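Local coordinates for protein malate dehydrogenase (Picrophilus torridus, PDB 4BGV) that probably catalyses the reversible, NAD-dependent oxidation of malate to oxaloacetate, a step of the tricarboxylic acid cycle, at residues R93-K105 / K310-N322. Residues are numbered along the deposited sequence; the frame is centred on the assembly and turned at random.
Sequences RDDLLLKNIGIMK and KNSAIADDYFAKN
Y318 fits as a knob into a hole formed by L98, I101, G102 and K105, where segment 310-321 of the C-terminal helix of the malate dehydrogenase fold crosses segment 93-105, on a helix of the NAD-binding Rossmann domain, at -56°. A first torsion of -178° swings the ring away from the backbone N and across to the other helix, and the OH of Y318 lies 3.3 Å from CA of G102, a position where any side chain would collide with the hydroxyl. The apolar contacts continue along the interface. I101 divides its branches: CG2 approaches CD2 of Y318 at 3.6 Å and also meets F319, while CD1 rests on CA and CB of A315. Further along, CG2 of I314 meets L98 CD2 at 3.7 Å and L97 CD2, and L97 also packs on M130 of helix 127-138. K105 runs its aliphatic chain over one face of F319, a CH-pi contact with CD 4.0 Å from the ring centroid. Among the polar contacts, K105 NZ makes a weak bond to N322 O and a salt bridge to E109. R93, which probably binds substrate, as in related enzymes, turns a poorly ordered guanidinium to N311 ND2; two donors cannot bond, and K310 NZ donates to the amide's other end, OD1. A water links Y318 OH (2.8 Å) to L98 O. Cutting Y318 back to an alanine would remove the knob, and the hole between L98, I101, G102 and K105 is likely to be left underfilled, with that water losing its hydroxyl mate. N322 ND2 lies 3.5 Å above the centre of the tyrosine ring and donates to Y318 O at 3.0 Å.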
loop_
_atom_site.group_PDB
_atom_site.type_symbol
_atom_site.label_atom_id
_atom_site.label_comp_id
_atom_site.label_asym_id
_atom_site.label_seq_id
_atom_site.Cartn_x
_atom_site.Cartn_y
_atom_site.Cartn_z
ATOM N N ARG A 93 -11.596 38.748 9.911
ATOM C CA ARG A 93 -10.455 38.068 9.321
ATOM C C ARG A 93 -9.160 38.783 9.711
ATOM O O ARG A 93 -8.128 38.148 9.923
ATOM C CB ARG A 93 -10.595 38.011 7.797
ATOM C CG ARG A 93 -9.652 37.021 7.128
ATOM C CD ARG A 93 -8.966 37.618 5.903
ATOM N NE ARG A 93 -8.010 36.684 5.307
ATOM C CZ ARG A 93 -7.318 36.927 4.198
ATOM N NH1 ARG A 93 -7.469 38.079 3.557
ATOM N NH2 ARG A 93 -6.473 36.017 3.727
ATOM N N ASP A 94 -9.225 40.106 9.812
ATOM C CA ASP A 94 -8.062 40.916 10.165
ATOM C C ASP A 94 -7.561 40.637 11.585
ATOM O O ASP A 94 -6.366 40.416 11.790
ATOM C CB ASP A 94 -8.368 42.405 9.980
ATOM C CG ASP A 94 -8.489 42.797 8.516
ATOM O OD1 ASP A 94 -7.580 42.455 7.726
ATOM O OD2 ASP A 94 -9.498 43.436 8.151
ATOM N N ASP A 95 -8.471 40.653 12.558
ATOM C CA ASP A 95 -8.132 40.272 13.925
ATOM C C ASP A 95 -7.570 38.850 13.938
ATOM O O ASP A 95 -6.614 38.556 14.653
ATOM C CB ASP A 95 -9.356 40.350 14.844
ATOM C CG ASP A 95 -9.671 41.768 15.291
ATOM O OD1 ASP A 95 -9.212 42.720 14.623
ATOM O OD2 ASP A 95 -10.382 41.930 16.311
ATOM N N LEU A 96 -8.168 37.971 13.142
ATOM C CA LEU A 96 -7.720 36.589 13.086
ATOM C C LEU A 96 -6.310 36.479 12.512
ATOM O O LEU A 96 -5.481 35.718 13.027
ATOM C CB LEU A 96 -8.692 35.718 12.283
ATOM C CG LEU A 96 -8.273 34.247 12.182
ATOM C CD1 LEU A 96 -8.101 33.643 13.572
ATOM C CD2 LEU A 96 -9.256 33.421 11.352
ATOM N N LEU A 97 -6.051 37.225 11.441
ATOM C CA LEU A 97 -4.736 37.228 10.809
ATOM C C LEU A 97 -3.685 37.647 11.830
ATOM O O LEU A 97 -2.638 37.024 11.944
ATOM C CB LEU A 97 -4.707 38.199 9.622
ATOM C CG LEU A 97 -3.423 38.162 8.781
ATOM C CD1 LEU A 97 -3.447 36.996 7.820
ATOM C CD2 LEU A 97 -3.181 39.471 8.033
ATOM N N LEU A 98 -3.980 38.707 12.575
ATOM C CA LEU A 98 -3.061 39.203 13.596
ATOM C C LEU A 98 -2.813 38.181 14.700
ATOM O O LEU A 98 -1.666 37.957 15.102
ATOM C CB LEU A 98 -3.572 40.522 14.185
ATOM C CG LEU A 98 -3.352 41.673 13.203
ATOM C CD1 LEU A 98 -3.967 42.963 13.709
ATOM C CD2 LEU A 98 -1.860 41.850 12.939
ATOM N N LYS A 99 -3.886 37.561 15.181
ATOM C CA LYS A 99 -3.774 36.508 16.189
ATOM C C LYS A 99 -2.856 35.394 15.706
ATOM O O LYS A 99 -1.982 34.924 16.439
ATOM C CB LYS A 99 -5.148 35.924 16.515
ATOM C CG LYS A 99 -5.113 34.803 17.552
ATOM C CD LYS A 99 -4.627 35.313 18.907
ATOM C CE LYS A 99 -4.557 34.198 19.946
ATOM N NZ LYS A 99 -4.154 34.700 21.298
ATOM N N ASN A 100 -3.058 34.961 14.469
ATOM C CA ASN A 100 -2.266 33.853 13.957
ATOM C C ASN A 100 -0.814 34.245 13.684
ATOM O O ASN A 100 0.086 33.437 13.891
ATOM C CB ASN A 100 -2.924 33.221 12.728
ATOM C CG ASN A 100 -4.066 32.304 13.100
ATOM O OD1 ASN A 100 -4.053 31.680 14.168
ATOM N ND2 ASN A 100 -5.069 32.230 12.240
ATOM N N ILE A 101 -0.583 35.479 13.228
ATOM C CA ILE A 101 0.782 35.944 12.991
ATOM C C ILE A 101 1.589 35.884 14.295
ATOM O O ILE A 101 2.757 35.478 14.306
ATOM C CB ILE A 101 0.805 37.372 12.371
ATOM C CG1 ILE A 101 0.408 37.304 10.891
ATOM C CG2 ILE A 101 2.186 37.984 12.479
ATOM C CD1 ILE A 101 0.099 38.655 10.267
ATOM N N GLY A 102 0.947 36.266 15.399
ATOM C CA GLY A 102 1.585 36.215 16.702
ATOM C C GLY A 102 1.926 34.790 17.094
ATOM O O GLY A 102 2.985 34.538 17.659
ATOM N N ILE A 103 1.023 33.860 16.795
ATOM C CA ILE A 103 1.269 32.447 17.063
ATOM C C ILE A 103 2.454 31.940 16.224
ATOM O O ILE A 103 3.327 31.234 16.732
ATOM C CB ILE A 103 -0.003 31.602 16.810
ATOM C CG1 ILE A 103 -1.097 31.986 17.811
ATOM C CG2 ILE A 103 0.294 30.117 16.922
ATOM C CD1 ILE A 103 -2.467 31.440 17.466
ATOM N N MET A 104 2.511 32.341 14.958
ATOM C CA MET A 104 3.619 31.934 14.093
ATOM C C MET A 104 4.935 32.506 14.602
ATOM O O MET A 104 5.970 31.844 14.523
ATOM C CB MET A 104 3.398 32.384 12.636
ATOM C CG MET A 104 2.183 31.773 11.934
ATOM S SD MET A 104 2.220 29.968 11.831
ATOM C CE MET A 104 1.195 29.540 13.230
ATOM N N LYS A 105 4.895 33.736 15.113
ATOM C CA LYS A 105 6.098 34.368 15.648
ATOM C C LYS A 105 6.675 33.530 16.798
ATOM O O LYS A 105 7.863 33.208 16.798
ATOM C CB LYS A 105 5.844 35.831 16.071
ATOM C CG LYS A 105 7.107 36.568 16.523
ATOM C CD LYS A 105 6.901 38.093 16.590
ATOM C CE LYS A 105 8.191 38.824 16.999
ATOM N NZ LYS A 105 8.639 38.469 18.383
ATOM N N LYS A 310 -0.588 43.132 0.701
ATOM C CA LYS A 310 -1.292 43.854 1.756
ATOM C C LYS A 310 -1.167 43.125 3.096
ATOM O O LYS A 310 -0.859 43.731 4.127
ATOM C CB LYS A 310 -2.763 44.020 1.378
ATOM C CG LYS A 310 -3.569 44.878 2.335
ATOM C CD LYS A 310 -4.474 44.032 3.209
ATOM C CE LYS A 310 -5.503 43.286 2.379
ATOM N NZ LYS A 310 -6.302 42.360 3.230
ATOM N N ASN A 311 -1.430 41.826 3.082
ATOM C CA ASN A 311 -1.347 41.033 4.300
ATOM C C ASN A 311 0.088 40.840 4.793
ATOM O O ASN A 311 0.324 40.723 6.001
ATOM C CB ASN A 311 -2.031 39.675 4.106
ATOM C CG ASN A 311 -3.543 39.785 4.078
ATOM O OD1 ASN A 311 -4.113 40.709 4.647
ATOM N ND2 ASN A 311 -4.199 38.824 3.430
ATOM N N SER A 312 1.041 40.801 3.862
ATOM C CA SER A 312 2.443 40.658 4.235
ATOM C C SER A 312 2.938 41.939 4.906
ATOM O O SER A 312 3.779 41.899 5.810
ATOM C CB SER A 312 3.308 40.314 3.018
ATOM O OG SER A 312 2.900 39.088 2.420
ATOM N N ALA A 313 2.412 43.074 4.455
ATOM C CA ALA A 313 2.747 44.363 5.049
ATOM C C ALA A 313 2.208 44.435 6.479
ATOM O O ALA A 313 2.829 45.026 7.367
ATOM C CB ALA A 313 2.179 45.493 4.203
ATOM N N ILE A 314 1.040 43.838 6.690
ATOM C CA ILE A 314 0.468 43.727 8.030
ATOM C C ILE A 314 1.383 42.891 8.933
ATOM O O ILE A 314 1.612 43.245 10.094
ATOM C CB ILE A 314 -0.964 43.141 7.979
ATOM C CG1 ILE A 314 -1.911 44.146 7.312
ATOM C CG2 ILE A 314 -1.462 42.774 9.380
ATOM C CD1 ILE A 314 -3.293 43.609 7.050
ATOM N N ALA A 315 1.927 41.803 8.386
ATOM C CA ALA A 315 2.880 40.976 9.126
ATOM C C ALA A 315 4.156 41.750 9.477
ATOM O O ALA A 315 4.634 41.686 10.618
ATOM C CB ALA A 315 3.208 39.716 8.354
ATOM N N ASP A 316 4.698 42.487 8.509
ATOM C CA ASP A 316 5.840 43.372 8.775
ATOM C C ASP A 316 5.546 44.327 9.936
ATOM O O ASP A 316 6.348 44.456 10.860
ATOM C CB ASP A 316 6.203 44.202 7.540
ATOM C CG ASP A 316 6.756 43.360 6.410
ATOM O OD1 ASP A 316 7.213 42.227 6.674
ATOM O OD2 ASP A 316 6.738 43.846 5.260
ATOM N N ASP A 317 4.395 44.991 9.873
ATOM C CA ASP A 317 3.993 45.943 10.901
ATOM C C ASP A 317 3.886 45.287 12.275
ATOM O O ASP A 317 4.358 45.845 13.268
ATOM C CB ASP A 317 2.670 46.616 10.517
ATOM C CG ASP A 317 2.149 47.536 11.598
ATOM O OD1 ASP A 317 2.654 48.677 11.717
ATOM O OD2 ASP A 317 1.221 47.121 12.325
ATOM N N TYR A 318 3.271 44.107 12.333
ATOM C CA TYR A 318 3.202 43.364 13.589
ATOM C C TYR A 318 4.596 43.098 14.151
ATOM O O TYR A 318 4.842 43.328 15.334
ATOM C CB TYR A 318 2.451 42.037 13.422
ATOM C CG TYR A 318 2.319 41.255 14.714
ATOM C CD1 TYR A 318 1.264 41.490 15.582
ATOM C CD2 TYR A 318 3.252 40.278 15.062
ATOM C CE1 TYR A 318 1.139 40.781 16.765
ATOM C CE2 TYR A 318 3.138 39.563 16.241
ATOM C CZ TYR A 318 2.079 39.815 17.087
ATOM O OH TYR A 318 1.953 39.111 18.260
ATOM N N PHE A 319 5.498 42.602 13.307
ATOM C CA PHE A 319 6.855 42.285 13.752
ATOM C C PHE A 319 7.596 43.543 14.203
ATOM O O PHE A 319 8.333 43.524 15.191
ATOM C CB PHE A 319 7.644 41.555 12.658
ATOM C CG PHE A 319 7.485 40.054 12.686
ATOM C CD1 PHE A 319 6.355 39.451 12.151
ATOM C CD2 PHE A 319 8.471 39.250 13.239
ATOM C CE1 PHE A 319 6.207 38.077 12.173
ATOM C CE2 PHE A 319 8.334 37.866 13.263
ATOM C CZ PHE A 319 7.197 37.278 12.729
ATOM N N ALA A 320 7.385 44.638 13.479
ATOM C CA ALA A 320 8.003 45.910 13.831
ATOM C C ALA A 320 7.520 46.412 15.191
ATOM O O ALA A 320 8.291 47.004 15.943
ATOM C CB ALA A 320 7.729 46.948 12.755
ATOM N N LYS A 321 6.247 46.168 15.501
ATOM C CA LYS A 321 5.639 46.640 16.745
ATOM C C LYS A 321 5.973 45.738 17.933
ATOM O O LYS A 321 5.764 46.114 19.086
ATOM C CB LYS A 321 4.116 46.725 16.600
ATOM C CG LYS A 321 3.600 47.833 15.686
ATOM C CD LYS A 321 2.069 47.811 15.659
ATOM C CE LYS A 321 1.478 48.881 14.744
ATOM N NZ LYS A 321 1.841 50.269 15.132
ATOM N N ASN A 322 6.480 44.542 17.656
ATOM C CA ASN A 322 6.770 43.593 18.726
ATOM C C ASN A 322 8.221 43.130 18.736
ATOM O O ASN A 322 8.500 41.935 18.805
ATOM C CB ASN A 322 5.800 42.410 18.673
ATOM C CG ASN A 322 4.379 42.815 19.026
ATOM O OD1 ASN A 322 4.031 42.935 20.204
ATOM N ND2 ASN A 322 3.555 43.048 18.010
HETATM O O HOH W 1 -0.791 38.487 18.220
HETATM O O HOH W 2 3.815 37.513 18.845
#